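Local structure of glucose dehydrogenase (Serratia sp. FS14, 7CDY) at residues E12-L20 against R320-Y331; G288-R297 against E309-R320. The protein belongs to the glucose/sorbosone dehydrogenase family, is built as a beta-propeller of antiparallel sheets and carries a bound calcium ion. All coordinates share one frame; numbering follows the deposited sequence.

How the interactions relate
Interaction 1 is largely buried and interaction 2 only partly so, with its centre farther out in the chain. Both use strand 319-324 and share R320, whose guanidinium lies between W15 of interaction 1 and L290 of interaction 2, on opposite faces. Interaction 1 sets the inner strands of two neighbouring propeller blades side by side without backbone hydrogen bonds, relying on side chains, two waters and a buried carboxylate. Interaction 2 pairs strands within the preceding blade by regular backbone bonds and follows the chain into strand 319-324, with salt bridges and waters toward its rim. On the side of 320-331 turned from 12-20, V322 and L330 pack on L295 of interaction 2.

Interaction 1. Residues E12-L20 against R320-Y331; sequences EHPWSLAFL and REVRSGPDGYLY
R320 lays its side chain over one face of the W15 indole. CD of R320 stands 3.9 Å from the centroid of the five-membered ring of W15, a CH-pi contact, and beyond it the guanidinium turns to within 20° of the indole plane, with R320 NH1 3.5 Å from W15 NE1. Water 1 links R320 NE to the carbonyl of P14, water 2 joins the carbonyls of W15 and R320, and D335 takes R320 NH2 in a salt bridge. Next along the strands, E321 bends at chi2 (71°) and brings OE2 to the backbone of L17: L17 N donates to E321 OE2 over 3.0 Å at 161°, meeting the anti lone pair of that oxygen. On the syn side R323 NH2 forms a salt bridge to the same E321 OE2 at 2.9 Å, the nitrogen lying somewhat out of the carboxylate plane; two bonds, with a weaker one from R323 NE, hold this buried oxygen. K128 holds the other oxygen, and E64 binds both R323 and S16 OG. Strands 14-19 and 320-324 run nearly parallel, their axes 6.1 Å apart; they are the inner strands of adjacent beta-propeller blades, and strand 3-19 also pairs with 339-345 of the same blade as 320-324, consistent with closure of the ring. L17 packs on the aliphatic parts of R323 and Y331, its CD1 3.7 Å from R323 CG and its CD2 4.0 Å from Y331 CB. In the F19 conformer described, P326 CD sits over the centre of one ring face, while the F19 edge points CZ at the centre of the Y331 face, an edge-to-face pair with ring centroids 4.6 Å apart. Y331 OH makes a very short hydrogen bond to D327 OD2; D327 OD1 closes an Asx turn with Y329 N.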
# COMPACT_ATOMS: atom_id res chain seq x y z
N GLU A 12 5.02 -13.83 10.89
CA GLU A 12 5.05 -14.61 9.65
C GLU A 12 4.60 -13.74 8.48
O GLU A 12 3.40 -13.44 8.34
CB GLU A 12 4.20 -15.87 9.76
CG GLU A 12 4.36 -16.78 8.54
CD GLU A 12 3.51 -18.04 8.59
OE1 GLU A 12 3.73 -18.92 7.73
OE2 GLU A 12 2.64 -18.15 9.47
N HIS A 13 5.55 -13.32 7.65
CA HIS A 13 5.27 -12.45 6.51
C HIS A 13 4.38 -11.26 6.89
O HIS A 13 3.27 -11.10 6.37
CB HIS A 13 4.69 -13.24 5.35
CG HIS A 13 5.66 -14.24 4.80
ND1 HIS A 13 6.71 -13.89 3.98
CD2 HIS A 13 5.77 -15.58 5.00
CE1 HIS A 13 7.41 -14.97 3.67
NE2 HIS A 13 6.86 -16.00 4.28
N PRO A 14 4.83 -10.42 7.81
CA PRO A 14 4.03 -9.24 8.17
C PRO A 14 3.91 -8.32 6.96
O PRO A 14 4.80 -8.26 6.11
CB PRO A 14 4.85 -8.59 9.29
CG PRO A 14 6.28 -8.99 8.97
CD PRO A 14 6.17 -10.39 8.42
N TRP A 15 2.78 -7.62 6.89
CA TRP A 15 2.48 -6.86 5.68
C TRP A 15 2.22 -5.39 5.94
O TRP A 15 2.68 -4.55 5.18
CB TRP A 15 1.27 -7.48 4.95
CG TRP A 15 1.25 -7.24 3.45
CD1 TRP A 15 1.82 -8.03 2.49
CD2 TRP A 15 0.62 -6.15 2.76
NE1 TRP A 15 1.58 -7.50 1.24
CE2 TRP A 15 0.84 -6.35 1.38
CE3 TRP A 15 -0.12 -5.04 3.18
CZ2 TRP A 15 0.35 -5.47 0.41
CZ3 TRP A 15 -0.61 -4.17 2.21
CH2 TRP A 15 -0.37 -4.39 0.84
N SER A 16 1.51 -5.06 7.01
CA SER A 16 1.10 -3.69 7.28
C SER A 16 1.22 -3.42 8.77
O SER A 16 1.05 -4.32 9.59
CB SER A 16 -0.38 -3.50 6.87
OG SER A 16 -0.88 -2.19 7.10
N LEU A 17 1.52 -2.17 9.10
CA LEU A 17 1.42 -1.73 10.49
C LEU A 17 0.73 -0.38 10.55
O LEU A 17 0.77 0.41 9.61
CB LEU A 17 2.77 -1.69 11.21
CG LEU A 17 3.68 -0.51 10.93
CD1 LEU A 17 3.46 0.65 11.91
CD2 LEU A 17 5.15 -0.95 10.96
N ALA A 18 0.15 -0.11 11.72
CA ALA A 18 -0.51 1.17 11.95
C ALA A 18 -0.44 1.52 13.42
O ALA A 18 -0.71 0.69 14.29
CB ALA A 18 -1.97 1.11 11.52
N PHE A 19 -0.09 2.77 13.71
CA PHE A 19 -0.05 3.23 15.09
C PHE A 19 -1.45 3.53 15.61
O PHE A 19 -2.30 4.07 14.89
CB PHE A 19 0.82 4.48 15.21
CG PHE A 19 2.27 4.17 15.39
CD1 PHE A 19 3.09 3.95 14.30
CD2 PHE A 19 2.82 4.08 16.66
CE1 PHE A 19 4.43 3.66 14.46
CE2 PHE A 19 4.15 3.80 16.83
CZ PHE A 19 4.96 3.58 15.73
N LEU A 20 -1.68 3.17 16.87
CA LEU A 20 -2.83 3.59 17.64
C LEU A 20 -2.44 4.83 18.44
O LEU A 20 -1.24 5.13 18.57
CB LEU A 20 -3.26 2.47 18.57
CG LEU A 20 -3.71 1.18 17.88
CD1 LEU A 20 -4.28 0.22 18.92
CD2 LEU A 20 -4.75 1.46 16.80
N ARG A 320 9.12 -4.44 3.66
CA ARG A 320 7.75 -4.55 3.18
C ARG A 320 6.89 -3.34 3.53
O ARG A 320 5.97 -2.98 2.77
CB ARG A 320 7.12 -5.81 3.80
CG ARG A 320 5.59 -5.92 3.76
CD ARG A 320 5.02 -6.16 2.36
NE ARG A 320 5.35 -7.48 1.83
CZ ARG A 320 5.20 -7.83 0.55
NH1 ARG A 320 4.72 -6.95 -0.32
NH2 ARG A 320 5.53 -9.04 0.15
N GLU A 321 7.15 -2.70 4.67
CA GLU A 321 6.28 -1.65 5.18
C GLU A 321 7.14 -0.56 5.79
O GLU A 321 8.19 -0.85 6.38
CB GLU A 321 5.35 -2.22 6.28
CG GLU A 321 4.46 -1.17 7.00
CD GLU A 321 3.34 -0.64 6.12
OE1 GLU A 321 3.62 -0.15 5.00
OE2 GLU A 321 2.16 -0.68 6.54
N VAL A 322 6.71 0.69 5.62
CA VAL A 322 7.38 1.86 6.19
C VAL A 322 6.31 2.80 6.73
O VAL A 322 5.41 3.20 5.99
CB VAL A 322 8.17 2.63 5.12
CG1 VAL A 322 8.99 3.73 5.77
CG2 VAL A 322 9.06 1.70 4.30
N ARG A 323 6.43 3.19 8.00
CA ARG A 323 5.53 4.20 8.55
C ARG A 323 6.34 5.20 9.36
O ARG A 323 7.32 4.85 10.01
CB ARG A 323 4.42 3.60 9.45
CG ARG A 323 3.50 2.62 8.76
CD ARG A 323 2.48 3.28 7.80
NE ARG A 323 1.78 2.23 7.06
CZ ARG A 323 1.01 2.41 5.99
NH1 ARG A 323 0.79 3.62 5.49
NH2 ARG A 323 0.46 1.34 5.42
N SER A 324 5.91 6.47 9.31
CA SER A 324 6.53 7.51 10.13
C SER A 324 5.81 7.56 11.46
O SER A 324 4.61 7.86 11.51
CB SER A 324 6.45 8.85 9.40
OG SER A 324 7.17 9.87 10.09
N GLY A 325 6.52 7.26 12.54
CA GLY A 325 5.92 7.16 13.86
C GLY A 325 5.73 8.51 14.52
O GLY A 325 6.47 9.46 14.26
N PRO A 326 4.73 8.63 15.39
CA PRO A 326 4.52 9.89 16.11
C PRO A 326 5.69 10.30 17.00
O PRO A 326 5.79 11.47 17.37
CB PRO A 326 3.24 9.64 16.93
CG PRO A 326 3.13 8.15 17.02
CD PRO A 326 3.71 7.62 15.73
N ASP A 327 6.58 9.36 17.34
CA ASP A 327 7.75 9.64 18.15
C ASP A 327 8.94 10.13 17.34
O ASP A 327 10.01 10.35 17.91
CB ASP A 327 8.15 8.39 18.94
CG ASP A 327 8.44 7.19 18.04
OD1 ASP A 327 8.34 7.33 16.80
OD2 ASP A 327 8.77 6.11 18.58
N GLY A 328 8.79 10.28 16.03
CA GLY A 328 9.87 10.75 15.18
C GLY A 328 10.77 9.68 14.60
O GLY A 328 11.74 10.04 13.93
N TYR A 329 10.51 8.40 14.85
CA TYR A 329 11.26 7.32 14.24
C TYR A 329 10.47 6.71 13.08
O TYR A 329 9.26 6.87 12.98
CB TYR A 329 11.55 6.21 15.27
CG TYR A 329 12.59 6.57 16.30
CD1 TYR A 329 12.22 7.20 17.49
CD2 TYR A 329 13.93 6.28 16.10
CE1 TYR A 329 13.16 7.52 18.45
CE2 TYR A 329 14.88 6.60 17.05
CZ TYR A 329 14.49 7.22 18.22
OH TYR A 329 15.44 7.53 19.17
N LEU A 330 11.19 6.02 12.20
CA LEU A 330 10.54 5.20 11.19
C LEU A 330 10.34 3.80 11.73
O LEU A 330 11.16 3.29 12.50
CB LEU A 330 11.39 5.12 9.92
CG LEU A 330 11.59 6.41 9.13
CD1 LEU A 330 12.55 6.16 7.98
CD2 LEU A 330 10.26 6.92 8.61
N TYR A 331 9.25 3.17 11.32
CA TYR A 331 8.92 1.81 11.71
C TYR A 331 8.76 0.96 10.46
O TYR A 331 8.03 1.33 9.54
CB TYR A 331 7.65 1.78 12.57
CG TYR A 331 7.88 2.32 13.97
CD1 TYR A 331 8.00 3.68 14.20
CD2 TYR A 331 8.02 1.45 15.05
CE1 TYR A 331 8.24 4.17 15.49
CE2 TYR A 331 8.24 1.93 16.33
CZ TYR A 331 8.36 3.28 16.54
OH TYR A 331 8.58 3.75 17.82
O HOH W 1 4.77 -9.64 3.62
O HOH W 2 3.08 -3.32 2.72

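Interaction 2. Residues G288-R297 against E309-R320; sequences GALAQKALIR and ERLLGDRGERIR
R297 presents the edge of its guanidinium to E309, whose OE1 lies in that plane and receives NE of R297 at 2.6 Å and NH2 of R297 at 2.9 Å; the carboxylate stands at 80° to the guanidinium. R310 has I296 CG1 over one face; at its edge R310 NH1 donates to Q292 OE1 at 2.7 Å, nearly in line with the C=O of the nearly coplanar amide, water 3 bridges R310 NH2 to Q292 NE2, and E308 takes R310 NE. L290 serves two arginines: its CB and CD2 cover a face of R318, and its CD1 lies 3.7 Å from NH1 of R320, on the guanidinium face turned from W15. D335 binds NH2 of these two arginines. Strands 294-297 and 309-311 belong to the outer hairpin, 294-301 and 304-311, of a propeller blade, with L295 and L311 as an antiparallel hydrogen-bonded pair. The chain then turns back to strand 319-320, where I319 N donates to A289 O at 3.2 Å; A294 N reaches that oxygen from the opposite face of its plane, in a G1 bulge. E309 OE1 thus takes two N-H groups, whereas buried I319 O, 3.5 Å from L290 CD2, finds no polar partner.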
# COMPACT_ATOMS: atom_id res chain seq x y z
N GLY A 288 10.26 1.19 0.99
CA GLY A 288 10.95 -0.08 1.17
C GLY A 288 11.31 -0.71 -0.16
O GLY A 288 10.65 -0.51 -1.18
N ALA A 289 12.39 -1.50 -0.14
CA ALA A 289 12.80 -2.31 -1.29
C ALA A 289 12.79 -3.78 -0.87
O ALA A 289 13.52 -4.18 0.04
CB ALA A 289 14.18 -1.90 -1.81
N LEU A 290 11.92 -4.56 -1.51
CA LEU A 290 11.87 -6.00 -1.26
C LEU A 290 13.04 -6.72 -1.93
O LEU A 290 13.86 -7.35 -1.25
CB LEU A 290 10.53 -6.58 -1.74
CG LEU A 290 9.29 -6.11 -1.00
CD1 LEU A 290 8.03 -6.44 -1.81
CD2 LEU A 290 9.19 -6.74 0.37
N ALA A 291 13.14 -6.63 -3.25
CA ALA A 291 14.15 -7.39 -3.97
C ALA A 291 15.56 -6.91 -3.63
O ALA A 291 16.47 -7.74 -3.49
CB ALA A 291 13.90 -7.31 -5.48
N GLN A 292 15.75 -5.60 -3.48
CA GLN A 292 17.07 -5.07 -3.16
C GLN A 292 17.34 -4.99 -1.66
O GLN A 292 18.44 -4.58 -1.27
CB GLN A 292 17.32 -3.73 -3.87
CG GLN A 292 17.64 -3.91 -5.34
CD GLN A 292 17.74 -2.61 -6.10
OE1 GLN A 292 17.82 -1.53 -5.51
NE2 GLN A 292 17.73 -2.69 -7.43
N LYS A 293 16.38 -5.37 -0.82
CA LYS A 293 16.60 -5.55 0.62
C LYS A 293 17.18 -4.30 1.27
O LYS A 293 18.26 -4.31 1.86
CB LYS A 293 17.46 -6.79 0.91
CG LYS A 293 16.87 -8.07 0.37
CD LYS A 293 17.78 -9.27 0.61
CE LYS A 293 17.18 -10.54 0.04
NZ LYS A 293 18.03 -11.73 0.33
N ALA A 294 16.46 -3.19 1.13
CA ALA A 294 16.98 -1.90 1.56
C ALA A 294 15.84 -0.93 1.79
O ALA A 294 14.67 -1.22 1.53
CB ALA A 294 17.98 -1.34 0.54
N LEU A 295 16.20 0.24 2.30
CA LEU A 295 15.29 1.36 2.49
C LEU A 295 15.75 2.51 1.61
O LEU A 295 16.93 2.88 1.65
CB LEU A 295 15.29 1.78 3.95
CG LEU A 295 14.39 2.95 4.34
CD1 LEU A 295 12.91 2.60 4.15
CD2 LEU A 295 14.66 3.35 5.79
N ILE A 296 14.85 3.04 0.80
CA ILE A 296 15.14 4.13 -0.12
C ILE A 296 14.69 5.43 0.52
O ILE A 296 13.57 5.51 1.06
CB ILE A 296 14.41 3.90 -1.45
CG1 ILE A 296 14.92 2.63 -2.13
CG2 ILE A 296 14.55 5.11 -2.35
CD1 ILE A 296 14.02 2.13 -3.25
N ARG A 297 15.53 6.46 0.46
CA ARG A 297 15.15 7.79 0.91
C ARG A 297 15.24 8.76 -0.26
O ARG A 297 16.32 8.96 -0.82
CB ARG A 297 16.04 8.28 2.05
CG ARG A 297 15.62 9.65 2.56
CD ARG A 297 16.43 10.08 3.76
NE ARG A 297 17.76 10.54 3.38
CZ ARG A 297 18.09 11.82 3.23
NH1 ARG A 297 17.18 12.77 3.41
NH2 ARG A 297 19.32 12.15 2.88
N GLU A 309 18.85 8.19 -1.85
CA GLU A 309 19.79 7.57 -0.94
C GLU A 309 19.32 6.16 -0.63
O GLU A 309 18.12 5.86 -0.69
CB GLU A 309 19.91 8.36 0.40
CG GLU A 309 20.83 7.72 1.46
CD GLU A 309 20.86 8.45 2.81
OE1 GLU A 309 20.02 9.34 3.05
OE2 GLU A 309 21.74 8.13 3.64
N ARG A 310 20.27 5.28 -0.30
CA ARG A 310 19.99 3.90 0.08
C ARG A 310 20.49 3.66 1.50
O ARG A 310 21.63 4.01 1.83
CB ARG A 310 20.70 2.92 -0.87
CG ARG A 310 20.26 3.01 -2.33
CD ARG A 310 18.75 2.85 -2.47
NE ARG A 310 18.31 2.76 -3.86
CZ ARG A 310 18.29 1.63 -4.56
NH1 ARG A 310 18.71 0.50 -3.99
NH2 ARG A 310 17.85 1.63 -5.81
N LEU A 311 19.64 3.04 2.32
CA LEU A 311 19.94 2.72 3.71
C LEU A 311 19.67 1.23 3.94
O LEU A 311 18.87 0.62 3.22
CB LEU A 311 19.07 3.54 4.69
CG LEU A 311 19.14 5.07 4.62
CD1 LEU A 311 18.26 5.61 3.50
CD2 LEU A 311 18.69 5.66 5.94
N LEU A 312 20.31 0.67 4.95
CA LEU A 312 20.08 -0.72 5.42
C LEU A 312 20.47 -1.78 4.39
O LEU A 312 20.14 -2.89 4.57
CB LEU A 312 18.61 -0.93 5.82
CG LEU A 312 17.97 0.12 6.72
CD1 LEU A 312 16.57 -0.31 7.13
CD2 LEU A 312 18.80 0.40 7.95
N GLY A 313 21.32 -1.43 3.44
CA GLY A 313 21.75 -2.38 2.38
C GLY A 313 22.63 -3.53 2.86
O GLY A 313 22.80 -4.42 2.10
N ASP A 314 23.18 -3.47 4.05
CA ASP A 314 24.02 -4.56 4.61
C ASP A 314 23.20 -5.43 5.57
O ASP A 314 23.74 -6.43 6.02
CB ASP A 314 25.10 -3.91 5.46
CG ASP A 314 24.46 -3.22 6.65
OD1 ASP A 314 23.64 -2.35 6.44
OD2 ASP A 314 24.75 -3.61 7.76
N ARG A 315 21.90 -5.22 5.68
CA ARG A 315 21.15 -6.01 6.65
C ARG A 315 20.49 -7.25 6.06
O ARG A 315 20.18 -8.19 6.81
CB ARG A 315 20.14 -5.14 7.40
CG ARG A 315 20.83 -4.11 8.29
CD ARG A 315 19.82 -3.22 9.00
NE ARG A 315 18.78 -4.02 9.63
CZ ARG A 315 18.84 -4.49 10.87
NH1 ARG A 315 19.89 -4.23 11.64
NH2 ARG A 315 17.84 -5.22 11.34
N GLY A 316 20.26 -7.29 4.76
CA GLY A 316 19.74 -8.49 4.15
C GLY A 316 18.26 -8.74 4.38
O GLY A 316 17.82 -9.89 4.23
N GLU A 317 17.49 -7.71 4.72
CA GLU A 317 16.07 -7.85 5.00
C GLU A 317 15.23 -7.20 3.91
O GLU A 317 15.50 -6.07 3.50
CB GLU A 317 15.75 -7.26 6.38
CG GLU A 317 16.43 -8.04 7.50
CD GLU A 317 16.35 -7.39 8.87
OE1 GLU A 317 16.25 -8.15 9.87
OE2 GLU A 317 16.41 -6.16 8.98
N ARG A 318 14.20 -7.92 3.46
CA ARG A 318 13.23 -7.40 2.51
C ARG A 318 12.30 -6.42 3.23
O ARG A 318 11.60 -6.82 4.16
CB ARG A 318 12.41 -8.56 1.97
CG ARG A 318 13.25 -9.56 1.17
CD ARG A 318 12.52 -10.89 0.99
NE ARG A 318 11.13 -10.72 0.56
CZ ARG A 318 10.76 -10.52 -0.70
NH1 ARG A 318 11.67 -10.45 -1.67
NH2 ARG A 318 9.47 -10.38 -1.00
N ILE A 319 12.29 -5.16 2.82
CA ILE A 319 11.52 -4.14 3.53
C ILE A 319 10.14 -4.03 2.90
O ILE A 319 10.00 -3.60 1.75
CB ILE A 319 12.24 -2.79 3.58
CG1 ILE A 319 13.64 -2.93 4.22
CG2 ILE A 319 11.40 -1.77 4.35
CD1 ILE A 319 13.65 -3.66 5.55
N ARG A 320 9.12 -4.44 3.66
CA ARG A 320 7.75 -4.55 3.18
C ARG A 320 6.89 -3.34 3.53
O ARG A 320 5.97 -2.98 2.77
CB ARG A 320 7.12 -5.81 3.80
CG ARG A 320 5.59 -5.92 3.76
CD ARG A 320 5.02 -6.16 2.36
NE ARG A 320 5.35 -7.48 1.83
CZ ARG A 320 5.20 -7.83 0.55
NH1 ARG A 320 4.72 -6.95 -0.32
NH2 ARG A 320 5.53 -9.04 0.15
O HOH W 3 17.51 -0.04 -8.56
O HOH W 4 21.40 -4.69 -0.69
O HOH W 5 20.40 -5.90 2.35
O HOH W 6 19.11 -12.02 2.80